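Local coordinates for DUF4973 domain-containing protein (Bacteroides thetaiotaomicron, PDB 4QNI) that is of unknown function but probably serves as an auxiliary nutrient-binding protein, built from two domains and with a predicted lipoprotein signal in its natural precursor, at residues K234-F239 against S250-E255; T218-V223 against Y294-I299; P167-S172 against Q214-Y219. One frame throughout, in Å; residues are numbered along the deposited sequence.

Contact 1 of 3, residues K234-F239 against S250-E255; sequences KIKFAF and SCDNAE. With EDO (1,2-ethanediol), chain G.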
loop_
_atom_site.group_PDB
_atom_site.type_symbol
_atom_site.label_atom_id
_atom_site.label_comp_id
_atom_site.label_asym_id
_atom_site.label_seq_id
_atom_site.Cartn_x
_atom_site.Cartn_y
_atom_site.Cartn_z
ATOM N N LYS A 234 -9.342 -35.045 -13.508
ATOM C CA LYS A 234 -10.653 -34.385 -13.664
ATOM C C LYS A 234 -11.815 -35.279 -13.202
ATOM O O LYS A 234 -12.003 -36.393 -13.712
ATOM C CB LYS A 234 -10.895 -33.923 -15.108
ATOM C CG LYS A 234 -9.883 -32.874 -15.565
ATOM C CD LYS A 234 -9.825 -32.783 -17.075
ATOM C CE LYS A 234 -10.900 -31.896 -17.650
ATOM N NZ LYS A 234 -10.949 -32.053 -19.114
ATOM N N ILE A 235 -12.618 -34.761 -12.255
ATOM C CA ILE A 235 -13.786 -35.465 -11.723
ATOM C C ILE A 235 -15.049 -34.745 -12.236
ATOM O O ILE A 235 -15.288 -33.593 -11.887
ATOM C CB ILE A 235 -13.738 -35.553 -10.162
ATOM C CG1 ILE A 235 -12.399 -36.137 -9.627
ATOM C CG2 ILE A 235 -14.963 -36.300 -9.611
ATOM C CD1 ILE A 235 -11.876 -37.552 -10.231
ATOM N N LYS A 236 -15.842 -35.435 -13.061
ATOM C CA LYS A 236 -17.055 -34.899 -13.681
ATOM C C LYS A 236 -18.241 -34.987 -12.771
ATOM O O LYS A 236 -18.442 -36.017 -12.129
ATOM C CB LYS A 236 -17.373 -35.645 -14.984
ATOM C CG LYS A 236 -16.405 -35.358 -16.128
ATOM C CD LYS A 236 -16.597 -36.320 -17.316
ATOM C CE LYS A 236 -17.912 -36.176 -18.065
ATOM N NZ LYS A 236 -18.142 -37.291 -19.032
ATOM N N PHE A 237 -19.043 -33.899 -12.724
ATOM C CA PHE A 237 -20.296 -33.803 -11.950
ATOM C C PHE A 237 -21.444 -33.456 -12.892
ATOM O O PHE A 237 -21.470 -32.365 -13.473
ATOM C CB PHE A 237 -20.194 -32.768 -10.819
ATOM C CG PHE A 237 -19.267 -33.141 -9.683
ATOM C CD1 PHE A 237 -17.885 -33.013 -9.817
ATOM C CD2 PHE A 237 -19.780 -33.513 -8.438
ATOM C CE1 PHE A 237 -17.029 -33.334 -8.753
ATOM C CE2 PHE A 237 -18.920 -33.811 -7.365
ATOM C CZ PHE A 237 -17.554 -33.762 -7.543
ATOM N N ALA A 238 -22.357 -34.410 -13.082
ATOM C CA ALA A 238 -23.519 -34.262 -13.968
ATOM C C ALA A 238 -24.750 -34.114 -13.097
ATOM O O ALA A 238 -24.984 -34.969 -12.267
ATOM C CB ALA A 238 -23.638 -35.471 -14.899
ATOM N N PHE A 239 -25.511 -33.021 -13.260
ATOM C CA PHE A 239 -26.702 -32.684 -12.460
ATOM C C PHE A 239 -27.908 -33.236 -13.147
ATOM O O PHE A 239 -28.244 -32.771 -14.222
ATOM C CB PHE A 239 -26.793 -31.145 -12.268
ATOM C CG PHE A 239 -25.585 -30.635 -11.510
ATOM C CD1 PHE A 239 -24.384 -30.379 -12.168
ATOM C CD2 PHE A 239 -25.638 -30.444 -10.130
ATOM C CE1 PHE A 239 -23.251 -29.984 -11.453
ATOM C CE2 PHE A 239 -24.509 -30.045 -9.415
ATOM C CZ PHE A 239 -23.319 -29.809 -10.082
ATOM N N SER A 250 -18.228 -39.035 -12.182
ATOM C CA SER A 250 -17.428 -39.952 -12.978
ATOM C C SER A 250 -16.044 -39.372 -13.264
ATOM O O SER A 250 -15.741 -38.211 -12.941
ATOM C CB SER A 250 -18.139 -40.302 -14.284
ATOM O OG SER A 250 -18.382 -39.132 -15.039
ATOM N N CYS A 251 -15.198 -40.225 -13.842
ATOM C CA CYS A 251 -13.829 -39.924 -14.211
ATOM C C CYS A 251 -13.524 -40.659 -15.494
ATOM O O CYS A 251 -13.617 -41.884 -15.521
ATOM C CB CYS A 251 -12.886 -40.326 -13.086
ATOM S SG CYS A 251 -11.161 -39.933 -13.407
ATOM N N ASP A 252 -13.182 -39.921 -16.564
ATOM C CA ASP A 252 -12.906 -40.506 -17.882
ATOM C C ASP A 252 -11.625 -41.351 -17.899
ATOM O O ASP A 252 -11.543 -42.281 -18.700
ATOM C CB ASP A 252 -12.871 -39.420 -18.963
ATOM C CG ASP A 252 -14.248 -38.899 -19.342
ATOM O OD1 ASP A 252 -15.247 -39.632 -19.124
ATOM O OD2 ASP A 252 -14.329 -37.782 -19.896
ATOM N N ASN A 253 -10.653 -41.072 -17.015
ATOM C CA ASN A 253 -9.445 -41.894 -16.879
ATOM C C ASN A 253 -9.441 -42.560 -15.486
ATOM O O ASN A 253 -8.424 -42.558 -14.795
ATOM C CB ASN A 253 -8.160 -41.078 -17.139
ATOM C CG ASN A 253 -7.935 -39.953 -16.175
ATOM O OD1 ASN A 253 -8.874 -39.238 -15.768
ATOM N ND2 ASN A 253 -6.686 -39.809 -15.756
ATOM N N ALA A 254 -10.581 -43.142 -15.094
ATOM C CA ALA A 254 -10.774 -43.833 -13.806
ATOM C C ALA A 254 -9.696 -44.900 -13.502
ATOM O O ALA A 254 -9.161 -44.917 -12.384
ATOM C CB ALA A 254 -12.140 -44.487 -13.781
ATOM N N GLU A 255 -9.380 -45.780 -14.490
ATOM C CA GLU A 255 -8.416 -46.881 -14.334
ATOM C C GLU A 255 -6.986 -46.398 -14.053
ATOM O O GLU A 255 -6.257 -47.051 -13.303
ATOM C CB GLU A 255 -8.402 -47.810 -15.569
ATOM C CG GLU A 255 -9.762 -48.362 -15.976
ATOM C CD GLU A 255 -10.482 -49.206 -14.941
ATOM O OE1 GLU A 255 -10.153 -50.409 -14.816
ATOM O OE2 GLU A 255 -11.389 -48.667 -14.263
HETATM C C1 EDO G . -14.089 -31.997 -20.377
HETATM O O1 EDO G . -13.524 -30.831 -19.791
HETATM C C2 EDO G . -14.620 -31.691 -21.795
HETATM O O2 EDO G . -13.542 -31.699 -22.725
HETATM O O HOH W 1 -13.009 -36.996 -16.069
HETATM O O HOH W 2 -8.652 -36.538 -16.075
HETATM O O HOH W 3 -20.277 -37.564 -14.307
#
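Lys236 leaves its strand with CG anti to the carbonyl carbon (chi1 -70°) and then bends at its third torsion (chi3 67°), which carries its side chain past Ser250 and obliquely across Asp252. On the other strand Ser250 sets OG between its backbone N and carbonyl carbon (chi1 59°), on the same face of the sheet as Lys236, and Lys236 CB lies 3.6 Å from Ser250 OG; a water hydrogen-bonds to Ser250 OG at 2.6 Å and weakly to Lys236 O. The two residues form an antiparallel hydrogen-bonded pair: Lys236 N donates to Ser250 O at 2.8 Å, and Ser250 N returns the bond to Lys236 O at 3.0 Å. From Lys234 to Asp252 and Asn253 direct backbone bonds give way to water: one molecule donates to Lys234 O and accepts from Asp252 N, joining the two backbones, and another ties Lys234 N to Asn253 OD1 of the side-chain amide. The salt bridge between Lys236 NZ and Asp252 OD1 is long, 3.7 Å, and this exposed carboxylate probably steers the ammonium group more by its field than by a firm grip. On the buried side Ile235 CD1 rests against Cys251 SG at 4.0 Å, an apolar touch. Lys234 turns its ammonium elsewhere, to a salt bridge with Asp131 and a hydrogen bond with an ethanediol probably left from crystallisation. The contact lies where strand 244-250 passes into the loop that leads to strand 260-275; strand 215-219 pairs with the other edge of 234-240, while Phe259 from a loop and Tyr294 from strand 282-298 pack against Ile235.

Contact 2 of 3, residues T218-V223 against Y294-I299; sequences TYAGIV and YYFNYI. With EDO (1,2-ethanediol), chain E.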
loop_
_atom_site.group_PDB
_atom_site.type_symbol
_atom_site.label_atom_id
_atom_site.label_comp_id
_atom_site.label_asym_id
_atom_site.label_seq_id
_atom_site.Cartn_x
_atom_site.Cartn_y
_atom_site.Cartn_z
ATOM N N THR A 218 -14.427 -30.844 -11.368
ATOM C CA THR A 218 -13.502 -30.316 -10.366
ATOM C C THR A 218 -12.219 -31.121 -10.552
ATOM O O THR A 218 -12.267 -32.230 -11.113
ATOM C CB THR A 218 -14.029 -30.435 -8.911
ATOM O OG1 THR A 218 -13.872 -31.789 -8.468
ATOM C CG2 THR A 218 -15.481 -29.887 -8.677
ATOM N N TYR A 219 -11.092 -30.629 -10.077
ATOM C CA TYR A 219 -9.934 -31.500 -10.013
ATOM C C TYR A 219 -10.138 -32.443 -8.797
ATOM O O TYR A 219 -10.868 -32.090 -7.865
ATOM C CB TYR A 219 -8.616 -30.722 -9.929
ATOM C CG TYR A 219 -8.336 -29.956 -11.201
ATOM C CD1 TYR A 219 -8.023 -30.622 -12.382
ATOM C CD2 TYR A 219 -8.438 -28.569 -11.237
ATOM C CE1 TYR A 219 -7.861 -29.929 -13.575
ATOM C CE2 TYR A 219 -8.229 -27.863 -12.416
ATOM C CZ TYR A 219 -7.945 -28.548 -13.583
ATOM O OH TYR A 219 -7.713 -27.862 -14.741
ATOM N N ALA A 220 -9.563 -33.656 -8.851
ATOM C CA ALA A 220 -9.678 -34.642 -7.779
ATOM C C ALA A 220 -9.039 -34.135 -6.486
ATOM O O ALA A 220 -7.917 -33.632 -6.503
ATOM C CB ALA A 220 -9.045 -35.960 -8.213
ATOM N N GLY A 221 -9.792 -34.211 -5.400
ATOM C CA GLY A 221 -9.379 -33.764 -4.079
ATOM C C GLY A 221 -8.616 -32.455 -3.972
ATOM O O GLY A 221 -9.160 -31.376 -4.220
ATOM N N ILE A 222 -7.340 -32.555 -3.570
ATOM C CA ILE A 222 -6.445 -31.416 -3.314
ATOM C C ILE A 222 -5.804 -30.867 -4.577
ATOM O O ILE A 222 -5.193 -29.795 -4.522
ATOM C CB ILE A 222 -5.375 -31.774 -2.266
ATOM C CG1 ILE A 222 -4.556 -33.000 -2.706
ATOM C CG2 ILE A 222 -6.038 -31.986 -0.911
ATOM C CD1 ILE A 222 -3.377 -33.143 -2.004
ATOM N N VAL A 223 -5.937 -31.586 -5.711
ATOM C CA VAL A 223 -5.404 -31.118 -6.998
ATOM C C VAL A 223 -6.160 -29.844 -7.376
ATOM O O VAL A 223 -7.356 -29.726 -7.098
ATOM C CB VAL A 223 -5.516 -32.204 -8.106
ATOM C CG1 VAL A 223 -4.953 -31.712 -9.447
ATOM C CG2 VAL A 223 -4.838 -33.501 -7.683
ATOM N N TYR A 294 -15.736 -40.402 -2.842
ATOM C CA TYR A 294 -14.910 -41.122 -3.804
ATOM C C TYR A 294 -13.449 -41.239 -3.330
ATOM O O TYR A 294 -12.985 -40.541 -2.406
ATOM C CB TYR A 294 -14.991 -40.512 -5.227
ATOM C CG TYR A 294 -14.378 -39.140 -5.373
ATOM C CD1 TYR A 294 -13.020 -38.986 -5.650
ATOM C CD2 TYR A 294 -15.167 -37.998 -5.337
ATOM C CE1 TYR A 294 -12.450 -37.720 -5.808
ATOM C CE2 TYR A 294 -14.608 -36.725 -5.471
ATOM C CZ TYR A 294 -13.251 -36.593 -5.732
ATOM O OH TYR A 294 -12.698 -35.353 -5.895
ATOM N N TYR A 295 -12.745 -42.146 -4.002
ATOM C CA TYR A 295 -11.344 -42.469 -3.807
ATOM C C TYR A 295 -10.551 -42.305 -5.105
ATOM O O TYR A 295 -11.061 -42.648 -6.171
ATOM C CB TYR A 295 -11.216 -43.918 -3.362
ATOM C CG TYR A 295 -11.814 -44.244 -2.023
ATOM C CD1 TYR A 295 -13.149 -44.629 -1.910
ATOM C CD2 TYR A 295 -11.018 -44.313 -0.883
ATOM C CE1 TYR A 295 -13.696 -44.996 -0.678
ATOM C CE2 TYR A 295 -11.544 -44.711 0.342
ATOM C CZ TYR A 295 -12.889 -45.036 0.444
ATOM O OH TYR A 295 -13.415 -45.422 1.649
ATOM N N PHE A 296 -9.281 -41.881 -5.014
ATOM C CA PHE A 296 -8.398 -41.804 -6.182
ATOM C C PHE A 296 -6.947 -41.845 -5.735
ATOM O O PHE A 296 -6.650 -41.524 -4.583
ATOM C CB PHE A 296 -8.676 -40.542 -7.043
ATOM C CG PHE A 296 -8.072 -39.268 -6.511
ATOM C CD1 PHE A 296 -8.694 -38.557 -5.492
ATOM C CD2 PHE A 296 -6.873 -38.777 -7.028
ATOM C CE1 PHE A 296 -8.133 -37.380 -4.998
ATOM C CE2 PHE A 296 -6.307 -37.603 -6.529
ATOM C CZ PHE A 296 -6.950 -36.904 -5.527
ATOM N N ASN A 297 -6.041 -42.161 -6.671
ATOM C CA ASN A 297 -4.605 -42.193 -6.423
ATOM C C ASN A 297 -3.923 -40.972 -7.005
ATOM O O ASN A 297 -4.034 -40.710 -8.207
ATOM C CB ASN A 297 -3.965 -43.454 -7.029
ATOM C CG ASN A 297 -4.455 -44.767 -6.473
ATOM O OD1 ASN A 297 -4.689 -44.918 -5.274
ATOM N ND2 ASN A 297 -4.550 -45.772 -7.330
ATOM N N TYR A 298 -3.238 -40.204 -6.162
ATOM C CA TYR A 298 -2.430 -39.099 -6.638
ATOM C C TYR A 298 -1.006 -39.659 -6.785
ATOM O O TYR A 298 -0.541 -40.379 -5.892
ATOM C CB TYR A 298 -2.495 -37.860 -5.732
ATOM C CG TYR A 298 -1.609 -36.750 -6.248
ATOM C CD1 TYR A 298 -1.878 -36.126 -7.461
ATOM C CD2 TYR A 298 -0.437 -36.395 -5.579
ATOM C CE1 TYR A 298 -1.006 -35.180 -7.999
ATOM C CE2 TYR A 298 0.422 -35.418 -6.091
ATOM C CZ TYR A 298 0.136 -34.821 -7.304
ATOM O OH TYR A 298 0.982 -33.870 -7.827
ATOM N N ILE A 299 -0.346 -39.380 -7.938
ATOM C CA ILE A 299 0.995 -39.875 -8.240
ATOM C C ILE A 299 1.928 -38.653 -8.415
ATOM O O ILE A 299 1.955 -38.049 -9.493
ATOM C CB ILE A 299 0.994 -40.856 -9.472
ATOM C CG1 ILE A 299 -0.036 -42.020 -9.302
ATOM C CG2 ILE A 299 2.378 -41.442 -9.737
ATOM C CD1 ILE A 299 -1.336 -41.822 -10.097
HETATM C C1 EDO E . -14.492 -32.072 -5.394
HETATM O O1 EDO E . -14.323 -33.376 -5.911
HETATM C C2 EDO E . -14.092 -32.032 -3.930
HETATM O O2 EDO E . -12.690 -32.173 -3.807
#
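A type II' beta turn, Ala220 to Val223, follows directly on strand 215-219 and packs against the aromatic side chains at the end of strand 282-298; both strands belong to the large antiparallel sheet of the C-terminal domain. Ala220 puts its methyl squarely over one face of Phe296: CB stands 3.4 Å from the ring centroid and 7° off the normal, a CH-pi contact. Beside it, Gly221 N donates to Tyr294 OH over 3.2 Å in a nearly straight bond (174°), reaching the phenol at its edge, close to the ring plane. Tyr294 CG sits between its own backbone N and carbonyl carbon (chi1 68°), which sends the ring in toward the turn. Farther along, Val223 CG2 meets Tyr298 CD1 at 4.0 Å, the two side chains crossing at a slant. Gly221 has a positive phi, and a side chain there would run into Phe296 CE1. An ethanediol, probably from the crystallisation liquor, spans Tyr294 OH and Thr218 OG1, though its bond to the threonine is weak. The chemistry is thus mostly apolar, with the buried amide of Gly221 satisfied by a phenol.

Contact 3 of 3, residues P167-S172 against Q214-Y219; sequences PFNDYS and QTIFTY. With EDO (1,2-ethanediol), chain I; EDO (1,2-ethanediol), chain F; EDO (1,2-ethanediol), chain E.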
loop_
_atom_site.group_PDB
_atom_site.type_symbol
_atom_site.label_atom_id
_atom_site.label_comp_id
_atom_site.label_asym_id
_atom_site.label_seq_id
_atom_site.Cartn_x
_atom_site.Cartn_y
_atom_site.Cartn_z
ATOM N N PRO A 167 -16.850 -19.591 -18.833
ATOM C CA PRO A 167 -18.272 -19.890 -19.070
ATOM C C PRO A 167 -18.938 -20.258 -17.739
ATOM O O PRO A 167 -18.280 -20.805 -16.844
ATOM C CB PRO A 167 -18.245 -21.127 -19.980
ATOM C CG PRO A 167 -16.845 -21.312 -20.364
ATOM C CD PRO A 167 -15.993 -20.672 -19.343
ATOM N N PHE A 168 -20.208 -19.971 -17.582
ATOM C CA PHE A 168 -20.863 -20.426 -16.367
ATOM C C PHE A 168 -22.195 -21.038 -16.700
ATOM O O PHE A 168 -22.874 -20.560 -17.605
ATOM C CB PHE A 168 -21.009 -19.324 -15.304
ATOM C CG PHE A 168 -21.887 -18.146 -15.648
ATOM C CD1 PHE A 168 -23.254 -18.163 -15.358
ATOM C CD2 PHE A 168 -21.340 -16.987 -16.199
ATOM C CE1 PHE A 168 -24.062 -17.059 -15.663
ATOM C CE2 PHE A 168 -22.147 -15.873 -16.475
ATOM C CZ PHE A 168 -23.493 -15.913 -16.189
ATOM N N ASN A 169 -22.567 -22.087 -15.966
ATOM C CA ASN A 169 -23.876 -22.702 -16.038
ATOM C C ASN A 169 -24.493 -22.500 -14.634
ATOM O O ASN A 169 -23.938 -21.729 -13.838
ATOM C CB ASN A 169 -23.785 -24.173 -16.500
ATOM C CG ASN A 169 -23.010 -25.096 -15.579
ATOM O OD1 ASN A 169 -22.729 -24.780 -14.423
ATOM N ND2 ASN A 169 -22.595 -26.243 -16.090
ATOM N N ASP A 170 -25.620 -23.152 -14.314
ATOM C CA ASP A 170 -26.257 -22.967 -12.997
ATOM C C ASP A 170 -25.448 -23.562 -11.842
ATOM O O ASP A 170 -25.788 -23.335 -10.702
ATOM C CB ASP A 170 -27.679 -23.607 -12.988
ATOM C CG ASP A 170 -28.688 -22.980 -13.940
ATOM O OD1 ASP A 170 -28.504 -21.807 -14.313
ATOM O OD2 ASP A 170 -29.683 -23.649 -14.274
ATOM N N TYR A 171 -24.396 -24.304 -12.117
ATOM C CA TYR A 171 -23.703 -25.101 -11.112
ATOM C C TYR A 171 -22.225 -24.854 -11.009
ATOM O O TYR A 171 -21.538 -25.614 -10.315
ATOM C CB TYR A 171 -23.901 -26.600 -11.487
ATOM C CG TYR A 171 -25.296 -26.937 -11.963
ATOM C CD1 TYR A 171 -26.359 -27.045 -11.063
ATOM C CD2 TYR A 171 -25.572 -27.086 -13.320
ATOM C CE1 TYR A 171 -27.668 -27.284 -11.510
ATOM C CE2 TYR A 171 -26.865 -27.364 -13.774
ATOM C CZ TYR A 171 -27.910 -27.455 -12.868
ATOM O OH TYR A 171 -29.178 -27.697 -13.336
ATOM N N SER A 172 -21.717 -23.843 -11.708
ATOM C CA SER A 172 -20.286 -23.615 -11.739
ATOM C C SER A 172 -19.867 -22.368 -10.977
ATOM O O SER A 172 -20.632 -21.434 -10.784
ATOM C CB SER A 172 -19.804 -23.527 -13.188
ATOM O OG SER A 172 -20.415 -22.420 -13.824
ATOM N N GLN A 214 -25.353 -28.911 -17.897
ATOM C CA GLN A 214 -25.713 -29.743 -16.735
ATOM C C GLN A 214 -24.519 -30.484 -16.167
ATOM O O GLN A 214 -24.686 -31.423 -15.367
ATOM C CB GLN A 214 -26.782 -30.781 -17.168
ATOM C CG GLN A 214 -28.121 -30.169 -17.570
ATOM C CD GLN A 214 -28.783 -29.425 -16.424
ATOM O OE1 GLN A 214 -29.309 -28.320 -16.607
ATOM N NE2 GLN A 214 -28.770 -30.006 -15.207
ATOM N N THR A 215 -23.308 -30.080 -16.590
ATOM C CA THR A 215 -22.095 -30.767 -16.172
ATOM C C THR A 215 -20.978 -29.791 -15.893
ATOM O O THR A 215 -20.724 -28.860 -16.658
ATOM C CB THR A 215 -21.627 -31.797 -17.253
ATOM O OG1 THR A 215 -22.742 -32.396 -17.913
ATOM C CG2 THR A 215 -20.720 -32.872 -16.706
ATOM N N ILE A 216 -20.266 -30.074 -14.823
ATOM C CA ILE A 216 -19.049 -29.363 -14.442
ATOM C C ILE A 216 -17.978 -30.417 -14.233
ATOM O O ILE A 216 -18.277 -31.628 -14.232
ATOM C CB ILE A 216 -19.262 -28.486 -13.143
ATOM C CG1 ILE A 216 -19.595 -29.334 -11.892
ATOM C CG2 ILE A 216 -20.294 -27.361 -13.358
ATOM C CD1 ILE A 216 -19.484 -28.535 -10.502
ATOM N N PHE A 217 -16.754 -29.967 -13.973
ATOM C CA PHE A 217 -15.743 -30.846 -13.426
ATOM C C PHE A 217 -15.008 -30.086 -12.297
ATOM O O PHE A 217 -15.010 -28.847 -12.250
ATOM C CB PHE A 217 -14.775 -31.474 -14.469
ATOM C CG PHE A 217 -13.657 -30.566 -14.926
ATOM C CD1 PHE A 217 -12.503 -30.417 -14.163
ATOM C CD2 PHE A 217 -13.766 -29.850 -16.118
ATOM C CE1 PHE A 217 -11.495 -29.554 -14.565
ATOM C CE2 PHE A 217 -12.764 -28.981 -16.516
ATOM C CZ PHE A 217 -11.635 -28.837 -15.738
ATOM N N THR A 218 -14.427 -30.844 -11.368
ATOM C CA THR A 218 -13.502 -30.316 -10.366
ATOM C C THR A 218 -12.219 -31.121 -10.552
ATOM O O THR A 218 -12.267 -32.230 -11.113
ATOM C CB THR A 218 -14.029 -30.435 -8.911
ATOM O OG1 THR A 218 -13.872 -31.789 -8.468
ATOM C CG2 THR A 218 -15.481 -29.887 -8.677
ATOM N N TYR A 219 -11.092 -30.629 -10.077
ATOM C CA TYR A 219 -9.934 -31.500 -10.013
ATOM C C TYR A 219 -10.138 -32.443 -8.797
ATOM O O TYR A 219 -10.868 -32.090 -7.865
ATOM C CB TYR A 219 -8.616 -30.722 -9.929
ATOM C CG TYR A 219 -8.336 -29.956 -11.201
ATOM C CD1 TYR A 219 -8.023 -30.622 -12.382
ATOM C CD2 TYR A 219 -8.438 -28.569 -11.237
ATOM C CE1 TYR A 219 -7.861 -29.929 -13.575
ATOM C CE2 TYR A 219 -8.229 -27.863 -12.416
ATOM C CZ TYR A 219 -7.945 -28.548 -13.583
ATOM O OH TYR A 219 -7.713 -27.862 -14.741
HETATM C C1 EDO I . -26.817 -22.062 -19.540
HETATM O O1 EDO I . -26.787 -23.282 -18.814
HETATM C C2 EDO I . -25.657 -21.105 -19.152
HETATM O O2 EDO I . -25.968 -20.326 -17.989
HETATM C C1 EDO F . -28.132 -20.981 -9.852
HETATM O O1 EDO F . -27.150 -21.165 -8.842
HETATM C C2 EDO F . -28.170 -19.488 -10.281
HETATM O O2 EDO F . -29.165 -19.280 -11.285
HETATM C C1 EDO E . -14.492 -32.072 -5.394
HETATM O O1 EDO E . -14.323 -33.376 -5.911
HETATM C C2 EDO E . -14.092 -32.032 -3.930
HETATM O O2 EDO E . -12.690 -32.173 -3.807
HETATM O O HOH W 4 -29.970 -25.949 -15.557
#
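Tyr171 and Ile216 meet in the close-packed half of this contact, where the turn that follows strand 160-168 lies over strand 215-219. Ile216 CG1 is held between its backbone N and carbonyl carbon (chi1 64°), and the two branches divide the work: CD1 comes within 3.6 Å of Tyr171 O, while CG2 faces Tyr171 CB, Ser172 CB and the amide of Asn169, whose OD1 is 3.7 Å away. The side chains of Asn169 and Ile216 cross at about a right angle. Asn169 OD1 also accepts from Tyr171 N at 2.9 Å, closing an Asx turn, with the donor well above the carbonyl plane. Asn169 N donates in turn to Ser172 OG, and Asn169 ND2, besides a weak bond to Thr215 O, donates to Asp212 O. Toward solvent the fit is looser. There Gln214, bent at its second torsion (chi2 -62°), brings NE2 to Tyr171 OH at 3.0 Å, its amide plane turned 74° from the ring, and OE1 at the ring edge; NE2 also donates to Phe239 O. A water donates to both Gln214 OE1 and Asp170 OD2, linking the two side chains on the solvent side. Tyr171 OH is bonded to Glu242 O as well, and the ring stacks on Phe239. A leucine in place of Tyr171 would probably leave Gln214 NE2 with one partner fewer, Glu242 O without its phenol and Phe239 without its stacking mate. An Asx turn at the first residue of a type I beta turn, here Asn169 to Ser172, is a common combination, the asparagine side chain bracing the start of the turn, and it leads from strand 160-168 of the mixed sheet to strand 173-176 at one border of the ten-stranded antiparallel sheet.

In the fold
All three contacts gather around strand 215-219 and its neighbour 234-240 in the large antiparallel sheet. Contacts 2 and 3 share Thr218 and Tyr219 but lie toward opposite ends of strand 215-219, with centres about 17 Å apart; contact 1 is on the adjoining strand, about 11 Å from contact 2 and 13 Å from contact 3, centre to centre. Both of these are buried, whereas contact 1 is only partly so. Accordingly contact 1 relies on backbone pairing, bridging waters and a long salt bridge, contact 2 on aromatic packing and one amide-phenol bond, and contact 3 on isoleucine packing, an asparagine that braces the turn and a glutamine-tyrosine bond.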